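Long-range contact in putative peptidyl-arginine deiminase family protein (Campylobacter jejuni subsp. jejuni serotype O:2, PDB 6B10), which probably hydrolyses agmatine to N-carbamoylputrescine, a step on the route to putrescine in polyamine biosynthesis: residues F151-H162 against F186-E195. Numbering follows the deposited sequence.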
ATOM      1  N   PHE A 151       3.538   8.916   1.384  1.00 22.51           N
ATOM      2  CA  PHE A 151       3.461  10.316   1.835  1.00 22.08           C
ATOM      3  C   PHE A 151       3.651  10.470   3.341  1.00 22.18           C
ATOM      4  O   PHE A 151       3.219   9.616   4.114  1.00 22.48           O
ATOM      5  CB  PHE A 151       2.108  10.903   1.483  1.00 21.97           C
ATOM      6  CG  PHE A 151       1.808  10.901   0.018  1.00 22.45           C
ATOM      7  CD1 PHE A 151       2.361  11.858  -0.811  1.00 22.33           C
ATOM      8  CD2 PHE A 151       0.967   9.945  -0.528  1.00 23.04           C
ATOM      9  CE1 PHE A 151       2.082  11.870  -2.158  1.00 22.59           C
ATOM     10  CE2 PHE A 151       0.689   9.945  -1.881  1.00 23.48           C
ATOM     11  CZ  PHE A 151       1.246  10.914  -2.697  1.00 23.00           C
ATOM     12  N   ASN A 152       4.271  11.570   3.755  1.00 21.43           N
ATOM     13  CA  ASN A 152       4.407  11.864   5.173  1.00 21.97           C
ATOM     14  C   ASN A 152       3.339  12.831   5.668  1.00 22.92           C
ATOM     15  O   ASN A 152       3.253  13.089   6.862  1.00 22.79           O
ATOM     16  CB  ASN A 152       5.825  12.358   5.514  1.00 21.78           C
ATOM     17  CG  ASN A 152       6.044  13.833   5.215  1.00 21.55           C
ATOM     18  OD1 ASN A 152       5.383  14.425   4.358  1.00 21.13           O
ATOM     19  ND2 ASN A 152       6.997  14.432   5.924  1.00 21.49           N
ATOM     20  N   GLY A 153       2.525  13.349   4.748  1.00 24.91           N
ATOM     21  CA  GLY A 153       1.478  14.320   5.074  1.00 26.02           C
ATOM     22  C   GLY A 153       1.946  15.743   5.360  1.00 27.25           C
ATOM     23  O   GLY A 153       1.176  16.550   5.876  1.00 28.32           O
ATOM     24  N   GLU A 154       3.195  16.056   5.034  1.00 28.86           N
ATOM     25  CA  GLU A 154       3.738  17.403   5.211  1.00 30.91           C
ATOM     26  C   GLU A 154       4.307  17.903   3.883  1.00 30.69           C
ATOM     27  O   GLU A 154       5.170  18.774   3.865  1.00 31.10           O
ATOM     28  CB  GLU A 154       4.841  17.415   6.275  1.00 32.27           C
ATOM     29  CG  GLU A 154       4.425  16.890   7.636  1.00 34.69           C
ATOM     30  CD  GLU A 154       3.388  17.756   8.329  1.00 36.95           C
ATOM     31  OE1 GLU A 154       3.494  18.999   8.269  1.00 39.23           O
ATOM     32  OE2 GLU A 154       2.463  17.188   8.947  1.00 38.96           O
ATOM     33  N   GLY A 155       3.816  17.349   2.776  1.00 29.11           N
ATOM     34  CA  GLY A 155       4.258  17.756   1.454  1.00 28.14           C
ATOM     35  C   GLY A 155       5.420  16.961   0.898  1.00 27.39           C
ATOM     36  O   GLY A 155       5.919  17.271  -0.189  1.00 27.61           O
ATOM     37  N   VAL A 156       5.861  15.936   1.619  1.00 25.58           N
ATOM     38  CA  VAL A 156       6.961  15.114   1.147  1.00 25.17           C
ATOM     39  C   VAL A 156       6.428  13.777   0.645  1.00 25.19           C
ATOM     40  O   VAL A 156       5.534  13.183   1.262  1.00 25.15           O
ATOM     41  CB  VAL A 156       8.024  14.885   2.246  1.00 25.22           C
ATOM     42  CG1 VAL A 156       9.243  14.186   1.669  1.00 25.16           C
ATOM     43  CG2 VAL A 156       8.444  16.205   2.879  1.00 25.11           C
ATOM     44  N   MET A 157       6.987  13.305  -0.466  1.00 24.73           N
ATOM     45  CA  MET A 157       6.641  11.997  -1.012  1.00 25.35           C
ATOM     46  C   MET A 157       7.898  11.183  -1.268  1.00 25.95           C
ATOM     47  O   MET A 157       8.911  11.709  -1.714  1.00 26.38           O
ATOM     48  CB  MET A 157       5.849  12.125  -2.317  1.00 25.57           C
ATOM     49  CG  MET A 157       5.382  10.786  -2.883  1.00 26.22           C
ATOM     50  SD  MET A 157       4.520  10.933  -4.459  1.00 27.13           S
ATOM     51  CE  MET A 157       5.909  11.144  -5.568  1.00 26.37           C
ATOM     52  N   LEU A 158       7.796   9.887  -1.012  1.00 26.45           N
ATOM     53  CA  LEU A 158       8.883   8.949  -1.173  1.00 27.34           C
ATOM     54  C   LEU A 158       8.547   8.076  -2.378  1.00 28.04           C
ATOM     55  O   LEU A 158       7.399   7.674  -2.559  1.00 26.00           O
ATOM     56  CB  LEU A 158       8.982   8.117   0.109  1.00 28.46           C
ATOM     57  CG  LEU A 158      10.226   7.354   0.530  1.00 29.45           C
ATOM     58  CD1 LEU A 158      11.467   8.230   0.519  1.00 29.97           C
ATOM     59  CD2 LEU A 158       9.995   6.759   1.918  1.00 29.41           C
ATOM     60  N   THR A 159       9.535   7.816  -3.227  1.00 29.36           N
ATOM     61  CA  THR A 159       9.323   6.977  -4.407  1.00 31.42           C
ATOM     62  C   THR A 159      10.651   6.429  -4.924  1.00 33.46           C
ATOM     63  O   THR A 159      11.716   6.897  -4.532  1.00 32.64           O
ATOM     64  CB  THR A 159       8.589   7.750  -5.533  1.00 31.17           C
ATOM     65  OG1 THR A 159       8.156   6.841  -6.553  1.00 30.75           O
ATOM     66  CG2 THR A 159       9.482   8.821  -6.145  1.00 31.14           C
ATOM     67  N   SER A 160      10.577   5.432  -5.795  1.00 37.18           N
ATOM     68  CA  SER A 160      11.770   4.849  -6.400  1.00 41.99           C
ATOM     69  C   SER A 160      11.945   5.335  -7.834  1.00 44.05           C
ATOM     70  O   SER A 160      10.996   5.325  -8.621  1.00 42.73           O
ATOM     71  CB  SER A 160      11.689   3.324  -6.376  1.00 43.59           C
ATOM     72  OG  SER A 160      12.734   2.753  -7.148  1.00 47.32           O
ATOM     73  N   SER A 161      13.168   5.744  -8.166  1.00 48.30           N
ATOM     74  CA  SER A 161      13.527   6.144  -9.530  1.00 52.48           C
ATOM     75  C   SER A 161      13.254   5.053 -10.567  1.00 55.12           C
ATOM     76  O   SER A 161      12.965   5.347 -11.725  1.00 57.42           O
ATOM     77  CB  SER A 161      15.005   6.525  -9.587  1.00 53.34           C
ATOM     78  OG  SER A 161      15.270   7.619  -8.729  1.00 56.47           O
ATOM     79  N   HIS A 162      13.345   3.797 -10.146  1.00 57.96           N
ATOM     80  CA  HIS A 162      13.140   2.663 -11.038  1.00 61.48           C
ATOM     81  C   HIS A 162      11.674   2.486 -11.444  1.00 63.86           C
ATOM     82  O   HIS A 162      11.393   1.926 -12.502  1.00 65.46           O
ATOM     83  CB  HIS A 162      13.671   1.382 -10.386  1.00 63.43           C
ATOM     84  CG  HIS A 162      15.137   1.429 -10.076  1.00 66.22           C
ATOM     85  ND1 HIS A 162      16.094   0.906 -10.920  1.00 68.17           N
ATOM     86  CD2 HIS A 162      15.810   1.953  -9.023  1.00 68.00           C
ATOM     87  CE1 HIS A 162      17.293   1.099 -10.396  1.00 68.49           C
ATOM     88  NE2 HIS A 162      17.147   1.732  -9.247  1.00 69.27           N
ATOM     89  N   PHE A 186      -0.088  16.276  -6.313  1.00 26.40           N
ATOM     90  CA  PHE A 186      -0.228  15.962  -4.893  1.00 26.12           C
ATOM     91  C   PHE A 186       0.070  17.151  -3.963  1.00 26.16           C
ATOM     92  O   PHE A 186       0.103  16.993  -2.744  1.00 26.25           O
ATOM     93  CB  PHE A 186       0.659  14.756  -4.550  1.00 25.80           C
ATOM     94  CG  PHE A 186       0.144  13.457  -5.095  1.00 25.80           C
ATOM     95  CD1 PHE A 186      -0.978  12.855  -4.542  1.00 26.03           C
ATOM     96  CD2 PHE A 186       0.783  12.825  -6.154  1.00 26.20           C
ATOM     97  CE1 PHE A 186      -1.463  11.657  -5.042  1.00 25.67           C
ATOM     98  CE2 PHE A 186       0.306  11.626  -6.657  1.00 25.78           C
ATOM     99  CZ  PHE A 186      -0.819  11.041  -6.102  1.00 25.52           C
ATOM    100  N   GLY A 187       0.276  18.336  -4.534  1.00 25.84           N
ATOM    101  CA  GLY A 187       0.582  19.527  -3.746  1.00 26.19           C
ATOM    102  C   GLY A 187       1.842  19.395  -2.911  1.00 25.58           C
ATOM    103  O   GLY A 187       1.894  19.823  -1.765  1.00 25.39           O
ATOM    104  N   LEU A 188       2.869  18.807  -3.494  1.00 26.15           N
ATOM    105  CA  LEU A 188       4.076  18.464  -2.744  1.00 26.76           C
ATOM    106  C   LEU A 188       5.112  19.581  -2.768  1.00 28.28           C
ATOM    107  O   LEU A 188       5.179  20.343  -3.724  1.00 29.02           O
ATOM    108  CB  LEU A 188       4.690  17.188  -3.320  1.00 25.60           C
ATOM    109  CG  LEU A 188       3.755  15.985  -3.374  1.00 24.93           C
ATOM    110  CD1 LEU A 188       4.342  14.890  -4.245  1.00 25.10           C
ATOM    111  CD2 LEU A 188       3.486  15.471  -1.973  1.00 25.15           C
ATOM    112  N   LYS A 189       5.913  19.669  -1.711  1.00 30.04           N
ATOM    113  CA  LYS A 189       7.087  20.531  -1.712  1.00 32.32           C
ATOM    114  C   LYS A 189       8.368  19.747  -2.013  1.00 31.65           C
ATOM    115  O   LYS A 189       9.361  20.339  -2.407  1.00 31.72           O
ATOM    116  CB  LYS A 189       7.213  21.303  -0.395  1.00 35.05           C
ATOM    117  CG  LYS A 189       7.608  20.482   0.822  1.00 38.09           C
ATOM    118  CD  LYS A 189       7.305  21.272   2.088  1.00 41.49           C
ATOM    119  CE  LYS A 189       7.804  20.570   3.339  1.00 43.92           C
ATOM    120  NZ  LYS A 189       7.149  21.129   4.555  1.00 46.07           N
ATOM    121  N   GLN A 190       8.340  18.422  -1.862  1.00 30.49           N
ATOM    122  CA  GLN A 190       9.545  17.617  -2.023  1.00 30.23           C
ATOM    123  C   GLN A 190       9.240  16.175  -2.427  1.00 29.91           C
ATOM    124  O   GLN A 190       8.301  15.561  -1.915  1.00 30.65           O
ATOM    125  CB  GLN A 190      10.343  17.628  -0.714  1.00 30.78           C
ATOM    126  CG  GLN A 190      11.550  16.705  -0.693  1.00 32.26           C
ATOM    127  CD  GLN A 190      12.346  16.798   0.604  1.00 34.39           C
ATOM    128  OE1 GLN A 190      11.895  17.375   1.597  1.00 35.38           O
ATOM    129  NE2 GLN A 190      13.534  16.219   0.601  1.00 35.12           N
ATOM    130  N   ILE A 191      10.045  15.643  -3.340  1.00 29.15           N
ATOM    131  CA  ILE A 191      10.029  14.222  -3.669  1.00 28.12           C
ATOM    132  C   ILE A 191      11.411  13.639  -3.436  1.00 28.39           C
ATOM    133  O   ILE A 191      12.404  14.149  -3.954  1.00 29.78           O
ATOM    134  CB  ILE A 191       9.630  13.960  -5.132  1.00 27.73           C
ATOM    135  CG1 ILE A 191       8.192  14.434  -5.372  1.00 28.49           C
ATOM    136  CG2 ILE A 191       9.770  12.479  -5.458  1.00 27.05           C
ATOM    137  CD1 ILE A 191       7.721  14.321  -6.804  1.00 28.77           C
ATOM    138  N   ILE A 192      11.461  12.567  -2.655  1.00 28.15           N
ATOM    139  CA  ILE A 192      12.682  11.816  -2.424  1.00 28.76           C
ATOM    140  C   ILE A 192      12.689  10.654  -3.413  1.00 28.75           C
ATOM    141  O   ILE A 192      11.857   9.741  -3.326  1.00 28.07           O
ATOM    142  CB  ILE A 192      12.754  11.307  -0.977  1.00 29.27           C
ATOM    143  CG1 ILE A 192      12.793  12.497  -0.019  1.00 30.00           C
ATOM    144  CG2 ILE A 192      13.980  10.432  -0.764  1.00 30.52           C
ATOM    145  CD1 ILE A 192      12.474  12.152   1.415  1.00 30.35           C
ATOM    146  N   TRP A 193      13.612  10.723  -4.368  1.00 28.12           N
ATOM    147  CA  TRP A 193      13.772   9.707  -5.389  1.00 29.20           C
ATOM    148  C   TRP A 193      14.855   8.734  -4.955  1.00 30.75           C
ATOM    149  O   TRP A 193      16.033   9.078  -4.973  1.00 32.96           O
ATOM    150  CB  TRP A 193      14.184  10.360  -6.710  1.00 29.21           C
ATOM    151  CG  TRP A 193      13.130  11.216  -7.348  1.00 28.46           C
ATOM    152  CD1 TRP A 193      12.922  12.558  -7.155  1.00 28.30           C
ATOM    153  CD2 TRP A 193      12.155  10.793  -8.305  1.00 28.13           C
ATOM    154  NE1 TRP A 193      11.864  12.990  -7.933  1.00 28.09           N
ATOM    155  CE2 TRP A 193      11.378  11.924  -8.644  1.00 28.03           C
ATOM    156  CE3 TRP A 193      11.863   9.567  -8.910  1.00 29.46           C
ATOM    157  CZ2 TRP A 193      10.331  11.860  -9.562  1.00 29.02           C
ATOM    158  CZ3 TRP A 193      10.818   9.501  -9.816  1.00 29.62           C
ATOM    159  CH2 TRP A 193      10.065  10.643 -10.135  1.00 29.68           C
ATOM    160  N   LEU A 194      14.468   7.525  -4.557  1.00 32.12           N
ATOM    161  CA  LEU A 194      15.443   6.522  -4.127  1.00 34.15           C
ATOM    162  C   LEU A 194      15.993   5.714  -5.303  1.00 35.70           C
ATOM    163  O   LEU A 194      15.233   5.088  -6.040  1.00 36.43           O
ATOM    164  CB  LEU A 194      14.838   5.560  -3.104  1.00 34.11           C
ATOM    165  CG  LEU A 194      14.623   6.060  -1.681  1.00 34.25           C
ATOM    166  CD1 LEU A 194      14.096   4.902  -0.852  1.00 35.11           C
ATOM    167  CD2 LEU A 194      15.892   6.619  -1.055  1.00 34.56           C
ATOM    168  N   GLU A 195      17.316   5.720  -5.446  1.00 38.03           N
ATOM    169  CA  GLU A 195      18.000   4.999  -6.520  1.00 40.32           C
ATOM    170  C   GLU A 195      18.206   3.529  -6.172  1.00 39.69           C
ATOM    171  O   GLU A 195      18.014   2.654  -7.019  1.00 40.14           O
ATOM    172  CB  GLU A 195      19.367   5.629  -6.806  1.00 42.62           C
ATOM    173  CG  GLU A 195      19.331   7.100  -7.198  1.00 45.97           C
ATOM    174  CD  GLU A 195      18.633   7.344  -8.524  1.00 49.08           C
ATOM    175  OE1 GLU A 195      18.821   6.533  -9.456  1.00 51.73           O
ATOM    176  OE2 GLU A 195      17.896   8.350  -8.634  1.00 50.64           O
TER
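M157 pairs with I191 across two parallel strands, 156-160 and 190-194, whose axes approach to 4.7 Å, and its side chain can be traced atom by atom. CB lies 3.7 Å from L188 CD1. CG is anti to the backbone N (chi1 -176°), and an equally extended chi2 carries SD out past L188 CD1 to an oblique Met-aromatic contact with F186, 5.2 Å from the ring centroid. A bend at chi3 (78°) then swings CE across to I191, 3.9 Å from its CD1.

One face of F186 receives F151 CZ, which stands over the ring centre, 3.5 Å from F186 CD1. The planes meet at 50°, an oblique aromatic pair. Farther along the same side of the sheet, T159 CG2 rests on the six-membered ring of W193, 4.0 Å from its centroid, a CH-pi contact; I191 CG2 lies over that face too. T159 OG1 hydrogen-bonds S148 O, and W193 NE1 hydrogen-bonds D179 OD1. The reverse side carries V156, L158 and I192, with L158 CD1 tucked against I192 CG2.

Backbone pairing alternates as parallel strands require: M157 and T159 each donate to and accept from the neighbouring strand. G155 O begins the series by accepting from both K189 N and Q190 N. At the far end, S161 OG donates to E195 OE2 from above the carboxylate plane (2.7 Å). H162 NE2 hydrogen-bonds E195 O, in the carbonyl plane, but the bond is short and the ring poorly ordered, so its exact geometry is doubtful.

Helices 161-167 and 175-186 link the strands and cover the side bearing T159, I191 and W193; parallel neighbours joined through helices in this way form a beta-alpha-beta crossover, consistent with the pentein fold of guanidine-modifying enzymes.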